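Local coordinates for galactose-binding like protein (Bacteroides thetaiotaomicron, PDB 7M1A) that is a SusE-like, galactose-binding-like protein with a calcium-bearing beta domain that may bind sugars and perhaps take part in their degradation, at residues His81-Met86 against Glu134-Gly139. Numbering follows the deposited sequence.
With EDO (1,2-ethanediol), chain E; EDO (1,2-ethanediol), chain C.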
loop_
_atom_site.group_PDB
_atom_site.type_symbol
_atom_site.label_atom_id
_atom_site.label_comp_id
_atom_site.label_asym_id
_atom_site.label_seq_id
_atom_site.Cartn_x
_atom_site.Cartn_y
_atom_site.Cartn_z
ATOM N N HIS A 81 8.116 7.123 22.578
ATOM C CA HIS A 81 7.526 7.873 21.477
ATOM C C HIS A 81 6.786 9.131 21.924
ATOM O O HIS A 81 6.523 9.982 21.097
ATOM C CB HIS A 81 6.657 6.965 20.597
ATOM C CG HIS A 81 7.453 5.898 19.943
ATOM N ND1 HIS A 81 7.556 4.695 20.521
ATOM C CD2 HIS A 81 8.060 5.811 18.717
ATOM C CE1 HIS A 81 8.266 3.880 19.737
ATOM N NE2 HIS A 81 8.596 4.529 18.614
ATOM N N PHE A 82 6.402 9.284 23.192
ATOM C CA PHE A 82 5.651 10.472 23.585
ATOM C C PHE A 82 6.566 11.707 23.509
ATOM O O PHE A 82 7.572 11.794 24.242
ATOM C CB PHE A 82 5.116 10.335 25.017
ATOM C CG PHE A 82 4.007 9.338 25.234
ATOM C CD1 PHE A 82 3.101 9.050 24.235
ATOM C CD2 PHE A 82 3.825 8.719 26.465
ATOM C CE1 PHE A 82 2.014 8.210 24.460
ATOM C CE2 PHE A 82 2.749 7.860 26.697
ATOM C CZ PHE A 82 1.850 7.566 25.677
ATOM N N TYR A 83 6.254 12.655 22.611
ATOM C CA TYR A 83 7.059 13.856 22.434
ATOM C C TYR A 83 8.543 13.501 22.271
ATOM O O TYR A 83 9.450 14.154 22.860
ATOM C CB TYR A 83 6.882 14.804 23.638
ATOM C CG TYR A 83 5.459 14.903 24.092
ATOM C CD1 TYR A 83 4.526 15.719 23.441
ATOM C CD2 TYR A 83 5.017 14.141 25.168
ATOM C CE1 TYR A 83 3.189 15.785 23.864
ATOM C CE2 TYR A 83 3.684 14.190 25.585
ATOM C CZ TYR A 83 2.776 14.994 24.940
ATOM O OH TYR A 83 1.495 15.103 25.347
ATOM N N ASN A 84 8.795 12.433 21.474
ATOM C CA ASN A 84 10.157 11.919 21.378
ATOM C C ASN A 84 10.222 11.125 20.064
ATOM O O ASN A 84 9.232 10.942 19.343
ATOM C CB ASN A 84 10.445 11.043 22.620
ATOM C CG ASN A 84 11.916 11.053 23.020
ATOM O OD1 ASN A 84 12.794 11.226 22.169
ATOM N ND2 ASN A 84 12.179 10.900 24.316
ATOM N N ASP A 85 11.395 10.572 19.760
ATOM C CA ASP A 85 11.563 9.635 18.660
ATOM C C ASP A 85 11.147 10.362 17.354
ATOM O O ASP A 85 11.390 11.570 17.218
ATOM C CB ASP A 85 10.860 8.294 18.966
ATOM C CG ASP A 85 11.438 7.150 18.140
ATOM O OD1 ASP A 85 10.992 6.907 16.978
ATOM O OD2 ASP A 85 12.368 6.520 18.622
HETATM N N MSE A 86 10.540 9.632 16.406
HETATM C CA MSE A 86 10.157 10.243 15.143
HETATM C C MSE A 86 8.675 10.658 15.191
HETATM O O MSE A 86 8.035 10.868 14.141
HETATM C CB MSE A 86 10.430 9.358 13.929
HETATM C CG MSE A 86 11.831 8.789 13.874
HETATM SE SE MSE A 86 13.272 10.109 13.971
HETATM C CE MSE A 86 14.238 9.359 15.494
ATOM N N GLU A 134 -1.450 12.210 29.750
ATOM C CA GLU A 134 -2.880 12.273 29.498
ATOM C C GLU A 134 -3.117 12.852 28.110
ATOM O O GLU A 134 -3.939 12.265 27.355
ATOM C CB GLU A 134 -3.543 13.198 30.549
ATOM C CG GLU A 134 -5.055 13.347 30.302
ATOM C CD GLU A 134 -5.684 14.532 31.031
ATOM O OE1 GLU A 134 -5.302 15.690 30.748
ATOM O OE2 GLU A 134 -6.618 14.288 31.807
ATOM N N ALA A 135 -2.369 13.905 27.753
ATOM C CA ALA A 135 -2.625 14.528 26.450
ATOM C C ALA A 135 -2.310 13.533 25.333
ATOM O O ALA A 135 -2.994 13.528 24.282
ATOM C CB ALA A 135 -1.870 15.847 26.291
ATOM N N ALA A 136 -1.225 12.761 25.490
ATOM C CA ALA A 136 -0.837 11.826 24.469
ATOM C C ALA A 136 -1.840 10.671 24.313
ATOM O O ALA A 136 -1.993 10.177 23.179
ATOM C CB ALA A 136 0.597 11.383 24.713
ATOM N N LYS A 137 -2.507 10.197 25.386
ATOM C CA LYS A 137 -3.604 9.234 25.247
ATOM C C LYS A 137 -4.791 9.875 24.566
ATOM O O LYS A 137 -5.451 9.128 23.841
ATOM C CB LYS A 137 -4.005 8.640 26.616
ATOM C CG LYS A 137 -2.803 8.114 27.334
ATOM C CD LYS A 137 -3.086 7.461 28.694
ATOM C CE LYS A 137 -1.930 6.583 29.103
ATOM N NZ LYS A 137 -2.073 6.179 30.521
ATOM N N ILE A 138 -5.078 11.194 24.764
ATOM C CA ILE A 138 -6.242 11.799 24.140
ATOM C C ILE A 138 -5.972 11.956 22.626
ATOM O O ILE A 138 -6.890 11.904 21.816
ATOM C CB ILE A 138 -6.537 13.175 24.769
ATOM C CG1 ILE A 138 -7.033 12.928 26.212
ATOM C CG2 ILE A 138 -7.517 14.002 23.920
ATOM C CD1 ILE A 138 -7.017 14.152 27.134
ATOM N N GLY A 139 -4.685 12.150 22.244
ATOM C CA GLY A 139 -4.334 12.371 20.840
ATOM C C GLY A 139 -4.393 13.856 20.413
ATOM O O GLY A 139 -5.141 14.623 21.036
HETATM C C1 EDO E . 13.519 5.167 15.693
HETATM O O1 EDO E . 12.118 5.116 15.794
HETATM C C2 EDO E . 14.179 4.690 16.969
HETATM O O2 EDO E . 13.419 3.586 17.278
HETATM C C1 EDO C . 9.669 1.117 17.106
HETATM O O1 EDO C . 8.376 1.662 17.166
HETATM C C2 EDO C . 10.279 2.076 16.235
HETATM O O2 EDO C . 10.314 3.359 16.808
#
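Ala136 sets its methyl over one face of the Phe82 ring, a CH-pi contact with CB 3.8 Å from the ring centroid and 29° off the normal. The methyl is shifted toward one side of the ring, so CD1 and CE1 are the carbons it meets most closely, each 3.5 Å from Ala136 CB. The neighbouring ring, Tyr83, approaches the same methyl obliquely, with Tyr83 CZ 4.2 Å from Ala136 CB, so the methyl sits in the angle between the two rings. With chi1 at -70°, CG of Phe82 lies beside its backbone N and anti to the carbonyl carbon, and the ring rises from the loop to meet the helix. Tyr83 reaches farther along the helix: its OH comes to 3.6 Å from Ala135 CB and is hydrogen-bonded to the carbonyl O of Asp132, earlier in the same helix, tethering the ring to the helix it packs on.

Behind the two rings the loop makes a type II beta turn from His81 to Asn84, which presents Phe82 and Tyr83 together at its corner. On the side remote from the helix, the His81 ring has a 1,2-ethanediol near its plane at the edge; NE2 and the diol O2 share a nearly straight hydrogen bond of 2.8 Å, while ND1 is held by Asp78. This diol probably comes from the crystallisation liquor.

This is plain packing of a loop against a short helix at the edge of a beta-rich domain. The turn belongs to the connection between strands 70-74 and 88-96, and Met86 pairs through its backbone with Cys169 of strand 169-176. Helix 130-138 ends at Ile138; Gly139, with positive phi, is the first residue to leave the helical conformation and leads into strand 140-143, an outer strand of the four-stranded antiparallel sheet.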